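Local structure of glycosyl transferase (5U02) at residues F146-I151 and V300-M305. The protein is a bacterial glycosyltransferase, modelled here as its linker and C-terminal region: a helical part, then beta domains probably of immunoglobulin-like fold, three copies assembling together. Numbering follows the deposited sequence.
Sequences FDNHKI and VFEEGM
Val300 sets its CG2 methyl over one face of the Phe146 ring, 3.8 Å from the ring centroid and 19° off the normal, which meets the criterion for a CH-pi contact. The methyl sits toward the CE2 rim. The Asn148 amide lies against the Phe301 ring with the two planes steeply inclined, its CG 3.6 Å from Phe301 CD2. By contrast, the His149 imidazole and the Glu302 carboxylate have planes only 5° apart, yet Glu302 OE2, 3.7 Å from His149 CG, comes in obliquely and no stack is formed; it is the ring of His350 that stacks with His149.

Glu302 N donates to Asn148 OD1 at 2.8 Å, with 161° at the hydrogen and the donor almost in line with the amide C=O. Asn148 CG is held between its backbone N and carbonyl carbon, and from there the amide reaches the backbone of segment 300-305. Asn148 ND2 is bound by Tyr353 and Thr348, so both ends of the amide are fixed, and Glu302 OE1 is bonded to His350 N and Thr348 OG1 of the same C-terminal stretch. Asp147 shapes the turn behind Asn148: OD1 accepts from His149 N at 2.7 Å, an Asx turn, and from Lys150 N at 2.9 Å.

The contact therefore joins the hairpin turn between strands 138-146 and 150-159 to the loop entering strand 304-310, a largely buried interface between the two E-set domains in which one amide from the turn is gripped at its O and N ends by the second domain and two backbone donors probably stabilise the Asp147 carboxylate as an anion.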
ATOM      1  N   PHE A 146      20.940   6.909   2.904  1.00 24.43           N
ATOM      2  CA  PHE A 146      21.072   5.501   2.562  1.00 25.05           C
ATOM      3  C   PHE A 146      22.255   4.897   3.300  1.00 27.86           C
ATOM      4  O   PHE A 146      23.138   5.605   3.795  1.00 25.22           O
ATOM      5  CB  PHE A 146      21.208   5.296   1.046  1.00 24.36           C
ATOM      6  CG  PHE A 146      22.549   5.689   0.482  1.00 27.66           C
ATOM      7  CD1 PHE A 146      22.957   7.014   0.465  1.00 26.69           C
ATOM      8  CD2 PHE A 146      23.384   4.734  -0.073  1.00 31.01           C
ATOM      9  CE1 PHE A 146      24.188   7.375  -0.072  1.00 25.67           C
ATOM     10  CE2 PHE A 146      24.613   5.090  -0.609  1.00 29.25           C
ATOM     11  CZ  PHE A 146      25.013   6.412  -0.605  1.00 24.61           C
ATOM     12  N   ASP A 147      22.231   3.570   3.390  1.00 25.58           N
ATOM     13  CA  ASP A 147      23.320   2.774   3.935  1.00 26.80           C
ATOM     14  C   ASP A 147      23.255   1.404   3.264  1.00 27.48           C
ATOM     15  O   ASP A 147      22.532   1.218   2.281  1.00 24.73           O
ATOM     16  CB  ASP A 147      23.231   2.710   5.467  1.00 27.20           C
ATOM     17  CG  ASP A 147      21.855   2.288   5.960  1.00 29.91           C
ATOM     18  OD1 ASP A 147      21.288   1.315   5.415  1.00 27.09           O
ATOM     19  OD2 ASP A 147      21.333   2.936   6.896  1.00 31.27           O
ATOM     20  N   ASN A 148      24.001   0.437   3.800  1.00 28.06           N
ATOM     21  CA  ASN A 148      24.011  -0.909   3.228  1.00 29.40           C
ATOM     22  C   ASN A 148      22.725  -1.683   3.501  1.00 28.63           C
ATOM     23  O   ASN A 148      22.617  -2.847   3.094  1.00 30.58           O
ATOM     24  CB  ASN A 148      25.201  -1.706   3.764  1.00 21.50           C
ATOM     25  CG  ASN A 148      25.095  -1.983   5.247  1.00 27.93           C
ATOM     26  OD1 ASN A 148      24.963  -1.065   6.053  1.00 27.67           O
ATOM     27  ND2 ASN A 148      25.126  -3.263   5.615  1.00 26.53           N
ATOM     28  N   HIS A 149      21.750  -1.071   4.165  1.00 26.22           N
ATOM     29  CA  HIS A 149      20.519  -1.739   4.565  1.00 25.32           C
ATOM     30  C   HIS A 149      19.276  -1.174   3.892  1.00 28.10           C
ATOM     31  O   HIS A 149      18.394  -1.944   3.498  1.00 25.87           O
ATOM     32  CB  HIS A 149      20.389  -1.687   6.097  1.00 24.03           C
ATOM     33  CG  HIS A 149      19.036  -2.059   6.620  1.00 29.20           C
ATOM     34  ND1 HIS A 149      18.172  -1.148   7.195  1.00 28.84           N
ATOM     35  CD2 HIS A 149      18.386  -3.250   6.620  1.00 30.46           C
ATOM     36  CE1 HIS A 149      17.063  -1.771   7.552  1.00 31.34           C
ATOM     37  NE2 HIS A 149      17.164  -3.044   7.210  1.00 32.10           N
ATOM     38  N   LYS A 150      19.202   0.140   3.695  1.00 24.41           N
ATOM     39  CA  LYS A 150      18.041   0.720   3.035  1.00 26.05           C
ATOM     40  C   LYS A 150      18.375   2.102   2.494  1.00 23.51           C
ATOM     41  O   LYS A 150      19.360   2.731   2.888  1.00 25.03           O
ATOM     42  CB  LYS A 150      16.842   0.815   3.983  1.00 30.21           C
ATOM     43  CG  LYS A 150      17.077   1.735   5.166  1.00 33.43           C
ATOM     44  CD  LYS A 150      15.818   1.901   6.006  1.00 34.91           C
ATOM     45  CE  LYS A 150      16.078   2.819   7.190  1.00 36.33           C
ATOM     46  NZ  LYS A 150      14.856   3.020   8.009  1.00 47.20           N
ATOM     47  N   ILE A 151      17.519   2.564   1.587  1.00 25.09           N
ATOM     48  CA  ILE A 151      17.510   3.939   1.108  1.00 27.87           C
ATOM     49  C   ILE A 151      16.243   4.600   1.629  1.00 27.18           C
ATOM     50  O   ILE A 151      15.150   4.029   1.521  1.00 26.71           O
ATOM     51  CB  ILE A 151      17.561   4.000  -0.428  1.00 30.36           C
ATOM     52  CG1 ILE A 151      18.833   3.339  -0.960  1.00 27.61           C
ATOM     53  CG2 ILE A 151      17.434   5.440  -0.920  1.00 27.81           C
ATOM     54  CD1 ILE A 151      18.763   3.024  -2.450  1.00 24.08           C
ATOM     55  N   VAL A 300      28.808   3.846   3.106  1.00 24.33           N
ATOM     56  CA  VAL A 300      27.987   4.130   4.274  1.00 24.72           C
ATOM     57  C   VAL A 300      27.365   2.828   4.757  1.00 25.59           C
ATOM     58  O   VAL A 300      26.772   2.080   3.967  1.00 23.49           O
ATOM     59  CB  VAL A 300      26.905   5.179   3.962  1.00 28.86           C
ATOM     60  CG1 VAL A 300      27.498   6.579   4.020  1.00 27.17           C
ATOM     61  CG2 VAL A 300      26.274   4.917   2.600  1.00 28.24           C
ATOM     62  N   PHE A 301      27.511   2.554   6.051  1.00 19.11           N
ATOM     63  CA  PHE A 301      26.935   1.381   6.684  1.00 19.29           C
ATOM     64  C   PHE A 301      25.965   1.823   7.768  1.00 24.42           C
ATOM     65  O   PHE A 301      26.111   2.905   8.350  1.00 24.15           O
ATOM     66  CB  PHE A 301      28.024   0.474   7.285  1.00 20.53           C
ATOM     67  CG  PHE A 301      28.903  -0.184   6.255  1.00 19.10           C
ATOM     68  CD1 PHE A 301      29.978   0.495   5.705  1.00 22.31           C
ATOM     69  CD2 PHE A 301      28.647  -1.481   5.835  1.00 22.02           C
ATOM     70  CE1 PHE A 301      30.784  -0.108   4.752  1.00 24.98           C
ATOM     71  CE2 PHE A 301      29.446  -2.091   4.885  1.00 27.64           C
ATOM     72  CZ  PHE A 301      30.521  -1.404   4.343  1.00 26.71           C
ATOM     73  N   GLU A 302      24.970   0.982   8.032  1.00 24.89           N
ATOM     74  CA  GLU A 302      24.021   1.266   9.098  1.00 28.66           C
ATOM     75  C   GLU A 302      24.718   1.193  10.451  1.00 30.49           C
ATOM     76  O   GLU A 302      25.440   0.234  10.743  1.00 28.85           O
ATOM     77  CB  GLU A 302      22.852   0.285   9.046  1.00 33.96           C
ATOM     78  CG  GLU A 302      23.263  -1.165   8.834  1.00 33.39           C
ATOM     79  CD  GLU A 302      22.148  -2.156   9.157  1.00 31.84           C
ATOM     80  OE1 GLU A 302      22.352  -3.366   8.927  1.00 32.29           O
ATOM     81  OE2 GLU A 302      21.079  -1.733   9.649  1.00 25.49           O
ATOM     82  N   GLU A 303      24.509   2.209  11.276  1.00 27.13           N
ATOM     83  CA  GLU A 303      25.122   2.221  12.593  1.00 26.64           C
ATOM     84  C   GLU A 303      24.329   1.343  13.553  1.00 25.28           C
ATOM     85  O   GLU A 303      23.125   1.131  13.387  1.00 28.57           O
ATOM     86  CB  GLU A 303      25.220   3.652  13.125  1.00 27.17           C
ATOM     87  CG  GLU A 303      26.142   4.546  12.293  1.00 24.06           C
ATOM     88  CD  GLU A 303      26.427   5.873  12.969  1.00 28.61           C
ATOM     89  OE1 GLU A 303      25.470   6.540  13.408  1.00 35.56           O
ATOM     90  OE2 GLU A 303      27.612   6.242  13.080  1.00 30.83           O
ATOM     91  N   GLY A 304      25.022   0.822  14.559  1.00 28.12           N
ATOM     92  CA  GLY A 304      24.388  -0.023  15.549  1.00 27.04           C
ATOM     93  C   GLY A 304      25.134  -1.318  15.770  1.00 27.37           C
ATOM     94  O   GLY A 304      26.342  -1.395  15.528  1.00 29.01           O
ATOM     95  N   MET A 305      24.417  -2.348  16.209  1.00 32.09           N
ATOM     96  CA  MET A 305      25.050  -3.615  16.545  1.00 34.77           C
ATOM     97  C   MET A 305      25.689  -4.252  15.319  1.00 35.23           C
ATOM     98  O   MET A 305      25.177  -4.152  14.201  1.00 34.19           O
ATOM     99  CB  MET A 305      24.027  -4.568  17.155  1.00 38.50           C
ATOM    100  CG  MET A 305      23.419  -4.048  18.442  1.00 47.37           C
ATOM    101  SD  MET A 305      22.009  -5.030  18.973  1.00 55.10           S
ATOM    102  CE  MET A 305      21.353  -3.976  20.264  1.00 52.71           C
TER